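Local structure of copper homeostasis protein CutC (Streptococcus agalactiae, 2BDQ) at residues M1-D13 with I21-V33. The protein probably binds copper ions and, like other members of the CutC family, is thought to take part in cytoplasmic copper homeostasis. Residues are numbered along the deposited sequence; the frame is centred on the assembly and turned at random.
Sequences MILREFCAENLTD and IISRVELCDNLAV
A8 CB meets V25 CG2 at 4.0 Å, and F6 CB rests on I22 CD1, on the helix-facing side of two neighbouring parallel strands, 3-9 and 24-28, the first pair of a TIM barrel, in which successive strand residues face the helices and the interior by turns. V25 and L27 carry this apolar layer on to helix 40-52. Between the strands, F6 N bonds to R24 O, E26 N to F6 O and A8 N to E26 O, the staggered pattern of parallel pairing. E5, C7, R24 and E26 line the inner face, where C7 SG packs against L31 CD2 at 3.8 Å. With CG anti to the backbone N (chi1 173°) and the chain straight beyond it, E5 brings OE1 into the R24 guanidinium plane: NE, 2.8 Å away, takes its anti lone pair, and NH2 comes from the same side, tilted out of the carboxylate plane. L3 CD2 lies over one guanidinium face, toward its rim. The salt bridge holds the carboxylate while E5 OE2 bonds to H205, on the last strand, whose side chain also touches C7. Past the strands' C-terminal ends, where D29 and N30 meet the second subunit, E9 OE1 accepts from L31 N (2.9 Å, 165°) on the anti side but well out of the carboxylate plane, and a water links this oxygen to A32 N.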
loop_
_atom_site.group_PDB
_atom_site.type_symbol
_atom_site.label_atom_id
_atom_site.label_comp_id
_atom_site.label_asym_id
_atom_site.label_seq_id
_atom_site.Cartn_x
_atom_site.Cartn_y
_atom_site.Cartn_z
HETATM N N MSE A 1 21.501 -14.289 -19.679
HETATM C CA MSE A 1 22.561 -13.241 -19.614
HETATM C C MSE A 1 22.313 -12.333 -18.399
HETATM O O MSE A 1 22.583 -12.736 -17.264
HETATM C CB MSE A 1 22.552 -12.432 -20.910
HETATM C CG MSE A 1 23.932 -12.004 -21.361
HETATM SE SE MSE A 1 24.801 -10.871 -20.043
HETATM C CE MSE A 1 25.039 -9.272 -21.148
ATOM N N ILE A 2 21.820 -11.114 -18.626
ATOM C CA ILE A 2 21.525 -10.211 -17.515
ATOM C C ILE A 2 20.142 -10.561 -16.969
ATOM O O ILE A 2 19.184 -10.721 -17.728
ATOM C CB ILE A 2 21.520 -8.723 -17.955
ATOM C CG1 ILE A 2 22.878 -8.343 -18.540
ATOM C CG2 ILE A 2 21.231 -7.816 -16.760
ATOM C CD1 ILE A 2 24.024 -8.551 -17.577
ATOM N N LEU A 3 20.044 -10.682 -15.650
ATOM C CA LEU A 3 18.780 -11.017 -15.003
ATOM C C LEU A 3 17.991 -9.727 -14.785
ATOM O O LEU A 3 18.488 -8.792 -14.162
ATOM C CB LEU A 3 19.071 -11.710 -13.669
ATOM C CG LEU A 3 17.975 -12.463 -12.912
ATOM C CD1 LEU A 3 18.635 -13.456 -11.953
ATOM C CD2 LEU A 3 17.081 -11.485 -12.152
ATOM N N ARG A 4 16.774 -9.666 -15.316
ATOM C CA ARG A 4 15.943 -8.475 -15.161
ATOM C C ARG A 4 14.814 -8.643 -14.151
ATOM O O ARG A 4 14.083 -9.632 -14.181
ATOM C CB ARG A 4 15.353 -8.050 -16.508
ATOM C CG ARG A 4 16.337 -7.289 -17.388
ATOM C CD ARG A 4 15.659 -6.737 -18.644
ATOM N NE ARG A 4 15.522 -7.748 -19.687
ATOM C CZ ARG A 4 15.014 -7.504 -20.893
ATOM N NH1 ARG A 4 14.930 -8.480 -21.787
ATOM N NH2 ARG A 4 14.583 -6.281 -21.203
ATOM N N GLU A 5 14.681 -7.664 -13.260
ATOM C CA GLU A 5 13.650 -7.668 -12.225
ATOM C C GLU A 5 12.656 -6.529 -12.428
ATOM O O GLU A 5 13.031 -5.356 -12.487
ATOM C CB GLU A 5 14.296 -7.532 -10.844
ATOM C CG GLU A 5 13.313 -7.356 -9.693
ATOM C CD GLU A 5 14.006 -7.281 -8.336
ATOM O OE1 GLU A 5 14.645 -8.286 -7.942
ATOM O OE2 GLU A 5 13.916 -6.221 -7.665
ATOM N N PHE A 6 11.384 -6.874 -12.533
ATOM C CA PHE A 6 10.357 -5.868 -12.710
ATOM C C PHE A 6 9.771 -5.409 -11.368
ATOM O O PHE A 6 9.384 -6.231 -10.535
ATOM C CB PHE A 6 9.259 -6.418 -13.612
ATOM C CG PHE A 6 8.086 -5.506 -13.751
ATOM C CD1 PHE A 6 6.846 -5.865 -13.233
ATOM C CD2 PHE A 6 8.218 -4.279 -14.386
ATOM C CE1 PHE A 6 5.751 -5.006 -13.344
ATOM C CE2 PHE A 6 7.130 -3.414 -14.503
ATOM C CZ PHE A 6 5.896 -3.780 -13.984
ATOM N N CYS A 7 9.726 -4.094 -11.170
ATOM C CA CYS A 7 9.195 -3.487 -9.952
ATOM C C CYS A 7 7.711 -3.196 -10.190
ATOM O O CYS A 7 7.359 -2.330 -10.991
ATOM C CB CYS A 7 9.953 -2.185 -9.649
ATOM S SG CYS A 7 9.456 -1.321 -8.120
ATOM N N ALA A 8 6.846 -3.921 -9.488
ATOM C CA ALA A 8 5.409 -3.773 -9.654
ATOM C C ALA A 8 4.688 -3.193 -8.450
ATOM O O ALA A 8 5.189 -3.224 -7.332
ATOM C CB ALA A 8 4.794 -5.142 -10.000
ATOM N N GLU A 9 3.510 -2.642 -8.700
ATOM C CA GLU A 9 2.670 -2.125 -7.634
ATOM C C GLU A 9 1.429 -2.984 -7.803
ATOM O O GLU A 9 0.685 -2.819 -8.779
ATOM C CB GLU A 9 2.325 -0.646 -7.838
ATOM C CG GLU A 9 1.369 -0.115 -6.773
ATOM C CD GLU A 9 1.039 1.353 -6.937
ATOM O OE1 GLU A 9 1.967 2.187 -6.843
ATOM O OE2 GLU A 9 -0.150 1.678 -7.159
ATOM N N ASN A 10 1.236 -3.928 -6.883
ATOM C CA ASN A 10 0.096 -4.836 -6.944
ATOM C C ASN A 10 0.214 -5.697 -8.199
ATOM O O ASN A 10 1.298 -5.792 -8.772
ATOM C CB ASN A 10 -1.188 -4.022 -6.922
ATOM C CG ASN A 10 -1.283 -3.162 -5.675
ATOM O OD1 ASN A 10 -1.880 -2.086 -5.691
ATOM N ND2 ASN A 10 -0.691 -3.641 -4.580
ATOM N N LEU A 11 -0.864 -6.320 -8.655
ATOM C CA LEU A 11 -0.700 -7.180 -9.820
ATOM C C LEU A 11 -1.349 -6.736 -11.104
ATOM O O LEU A 11 -1.548 -7.525 -12.021
ATOM C CB LEU A 11 -1.106 -8.611 -9.472
ATOM C CG LEU A 11 -2.384 -8.853 -8.689
ATOM C CD1 LEU A 11 -3.566 -8.914 -9.649
ATOM C CD2 LEU A 11 -2.251 -10.162 -7.921
ATOM N N THR A 12 -1.621 -5.444 -11.173
ATOM C CA THR A 12 -2.250 -4.836 -12.329
ATOM C C THR A 12 -1.458 -5.031 -13.622
ATOM O O THR A 12 -2.027 -5.367 -14.657
ATOM C CB THR A 12 -2.431 -3.324 -12.102
ATOM O OG1 THR A 12 -3.037 -3.105 -10.823
ATOM C CG2 THR A 12 -3.310 -2.728 -13.176
ATOM N N ASP A 13 -0.148 -4.821 -13.561
ATOM C CA ASP A 13 0.699 -4.929 -14.743
ATOM C C ASP A 13 1.425 -6.258 -14.894
ATOM O O ASP A 13 2.328 -6.377 -15.717
ATOM C CB ASP A 13 1.718 -3.789 -14.725
ATOM C CG ASP A 13 1.061 -2.434 -14.552
ATOM O OD1 ASP A 13 1.648 -1.567 -13.870
ATOM O OD2 ASP A 13 -0.043 -2.233 -15.100
ATOM N N ILE A 21 11.950 -13.019 -20.512
ATOM C CA ILE A 21 12.681 -11.761 -20.361
ATOM C C ILE A 21 12.752 -11.276 -18.911
ATOM O O ILE A 21 13.757 -10.701 -18.485
ATOM C CB ILE A 21 12.054 -10.649 -21.230
ATOM C CG1 ILE A 21 10.535 -10.685 -21.102
ATOM C CG2 ILE A 21 12.479 -10.818 -22.691
ATOM C CD1 ILE A 21 9.817 -9.701 -22.013
ATOM N N ILE A 22 11.683 -11.498 -18.155
ATOM C CA ILE A 22 11.652 -11.089 -16.758
ATOM C C ILE A 22 11.664 -12.324 -15.873
ATOM O O ILE A 22 10.742 -13.136 -15.916
ATOM C CB ILE A 22 10.405 -10.241 -16.461
ATOM C CG1 ILE A 22 10.532 -8.899 -17.193
ATOM C CG2 ILE A 22 10.247 -10.048 -14.952
ATOM C CD1 ILE A 22 9.358 -7.970 -17.011
ATOM N N SER A 23 12.712 -12.472 -15.073
ATOM C CA SER A 23 12.808 -13.645 -14.218
ATOM C C SER A 23 12.300 -13.424 -12.798
ATOM O O SER A 23 11.958 -14.378 -12.105
ATOM C CB SER A 23 14.252 -14.162 -14.185
ATOM O OG SER A 23 15.168 -13.148 -13.800
ATOM N N ARG A 24 12.215 -12.171 -12.374
ATOM C CA ARG A 24 11.764 -11.893 -11.023
ATOM C C ARG A 24 11.032 -10.565 -10.947
ATOM O O ARG A 24 11.243 -9.669 -11.765
ATOM C CB ARG A 24 12.979 -11.875 -10.098
ATOM C CG ARG A 24 12.701 -11.957 -8.625
ATOM C CD ARG A 24 14.011 -12.201 -7.887
ATOM N NE ARG A 24 14.928 -11.085 -8.064
ATOM C CZ ARG A 24 16.222 -11.201 -8.358
ATOM N NH1 ARG A 24 16.781 -12.392 -8.518
ATOM N NH2 ARG A 24 16.962 -10.107 -8.497
ATOM N N VAL A 25 10.163 -10.446 -9.954
ATOM C CA VAL A 25 9.417 -9.219 -9.768
ATOM C C VAL A 25 9.499 -8.810 -8.309
ATOM O O VAL A 25 9.494 -9.659 -7.415
ATOM C CB VAL A 25 7.934 -9.395 -10.224
ATOM C CG1 VAL A 25 7.493 -10.805 -9.972
ATOM C CG2 VAL A 25 7.026 -8.424 -9.490
ATOM N N GLU A 26 9.634 -7.508 -8.077
ATOM C CA GLU A 26 9.676 -6.995 -6.721
ATOM C C GLU A 26 8.241 -6.566 -6.470
ATOM O O GLU A 26 7.750 -5.627 -7.095
ATOM C CB GLU A 26 10.604 -5.784 -6.591
ATOM C CG GLU A 26 10.698 -5.276 -5.148
ATOM C CD GLU A 26 11.413 -3.943 -5.015
ATOM O OE1 GLU A 26 10.951 -2.949 -5.620
ATOM O OE2 GLU A 26 12.437 -3.883 -4.295
ATOM N N LEU A 27 7.570 -7.266 -5.563
ATOM C CA LEU A 27 6.179 -6.977 -5.251
ATOM C C LEU A 27 6.022 -5.976 -4.102
ATOM O O LEU A 27 6.507 -6.195 -2.997
ATOM C CB LEU A 27 5.448 -8.284 -4.893
ATOM C CG LEU A 27 3.932 -8.422 -5.097
ATOM C CD1 LEU A 27 3.361 -9.457 -4.139
ATOM C CD2 LEU A 27 3.258 -7.093 -4.853
ATOM N N CYS A 28 5.347 -4.869 -4.375
ATOM C CA CYS A 28 5.085 -3.878 -3.348
ATOM C C CYS A 28 3.882 -3.040 -3.744
ATOM O O CYS A 28 3.230 -3.309 -4.757
ATOM C CB CYS A 28 6.315 -2.991 -3.090
ATOM S SG CYS A 28 7.310 -2.505 -4.523
ATOM N N ASP A 29 3.551 -2.055 -2.924
ATOM C CA ASP A 29 2.440 -1.179 -3.237
ATOM C C ASP A 29 2.980 0.226 -3.015
ATOM O O ASP A 29 4.161 0.395 -2.698
ATOM C CB ASP A 29 1.253 -1.477 -2.308
ATOM C CG ASP A 29 0.015 -0.666 -2.653
ATOM O OD1 ASP A 29 -0.175 -0.313 -3.833
ATOM O OD2 ASP A 29 -0.789 -0.388 -1.748
ATOM N N ASN A 30 2.138 1.232 -3.223
ATOM C CA ASN A 30 2.527 2.612 -2.991
ATOM C C ASN A 30 3.891 2.974 -3.595
ATOM O O ASN A 30 4.790 3.402 -2.869
ATOM C CB ASN A 30 2.572 2.850 -1.477
ATOM C CG ASN A 30 2.425 4.312 -1.099
ATOM O OD1 ASN A 30 2.671 5.205 -1.905
ATOM N ND2 ASN A 30 2.033 4.558 0.146
ATOM N N LEU A 31 4.062 2.816 -4.904
ATOM C CA LEU A 31 5.345 3.172 -5.505
ATOM C C LEU A 31 5.604 4.675 -5.467
ATOM O O LEU A 31 6.740 5.123 -5.633
ATOM C CB LEU A 31 5.429 2.660 -6.942
ATOM C CG LEU A 31 5.583 1.136 -7.028
ATOM C CD1 LEU A 31 5.722 0.704 -8.484
ATOM C CD2 LEU A 31 6.800 0.705 -6.234
ATOM N N ALA A 32 4.552 5.457 -5.239
ATOM C CA ALA A 32 4.704 6.901 -5.171
ATOM C C ALA A 32 5.622 7.293 -4.016
ATOM O O ALA A 32 6.265 8.342 -4.055
ATOM C CB ALA A 32 3.346 7.565 -4.997
ATOM N N VAL A 33 5.690 6.452 -2.990
ATOM C CA VAL A 33 6.528 6.762 -1.841
ATOM C C VAL A 33 7.782 5.879 -1.845
ATOM O O VAL A 33 8.560 5.860 -0.888
ATOM C CB VAL A 33 5.714 6.598 -0.521
ATOM C CG1 VAL A 33 5.553 5.127 -0.161
ATOM C CG2 VAL A 33 6.384 7.361 0.590
HETATM O O HOH W 1 15.500 -11.713 -16.625
HETATM O O HOH W 2 1.622 4.874 -5.566
#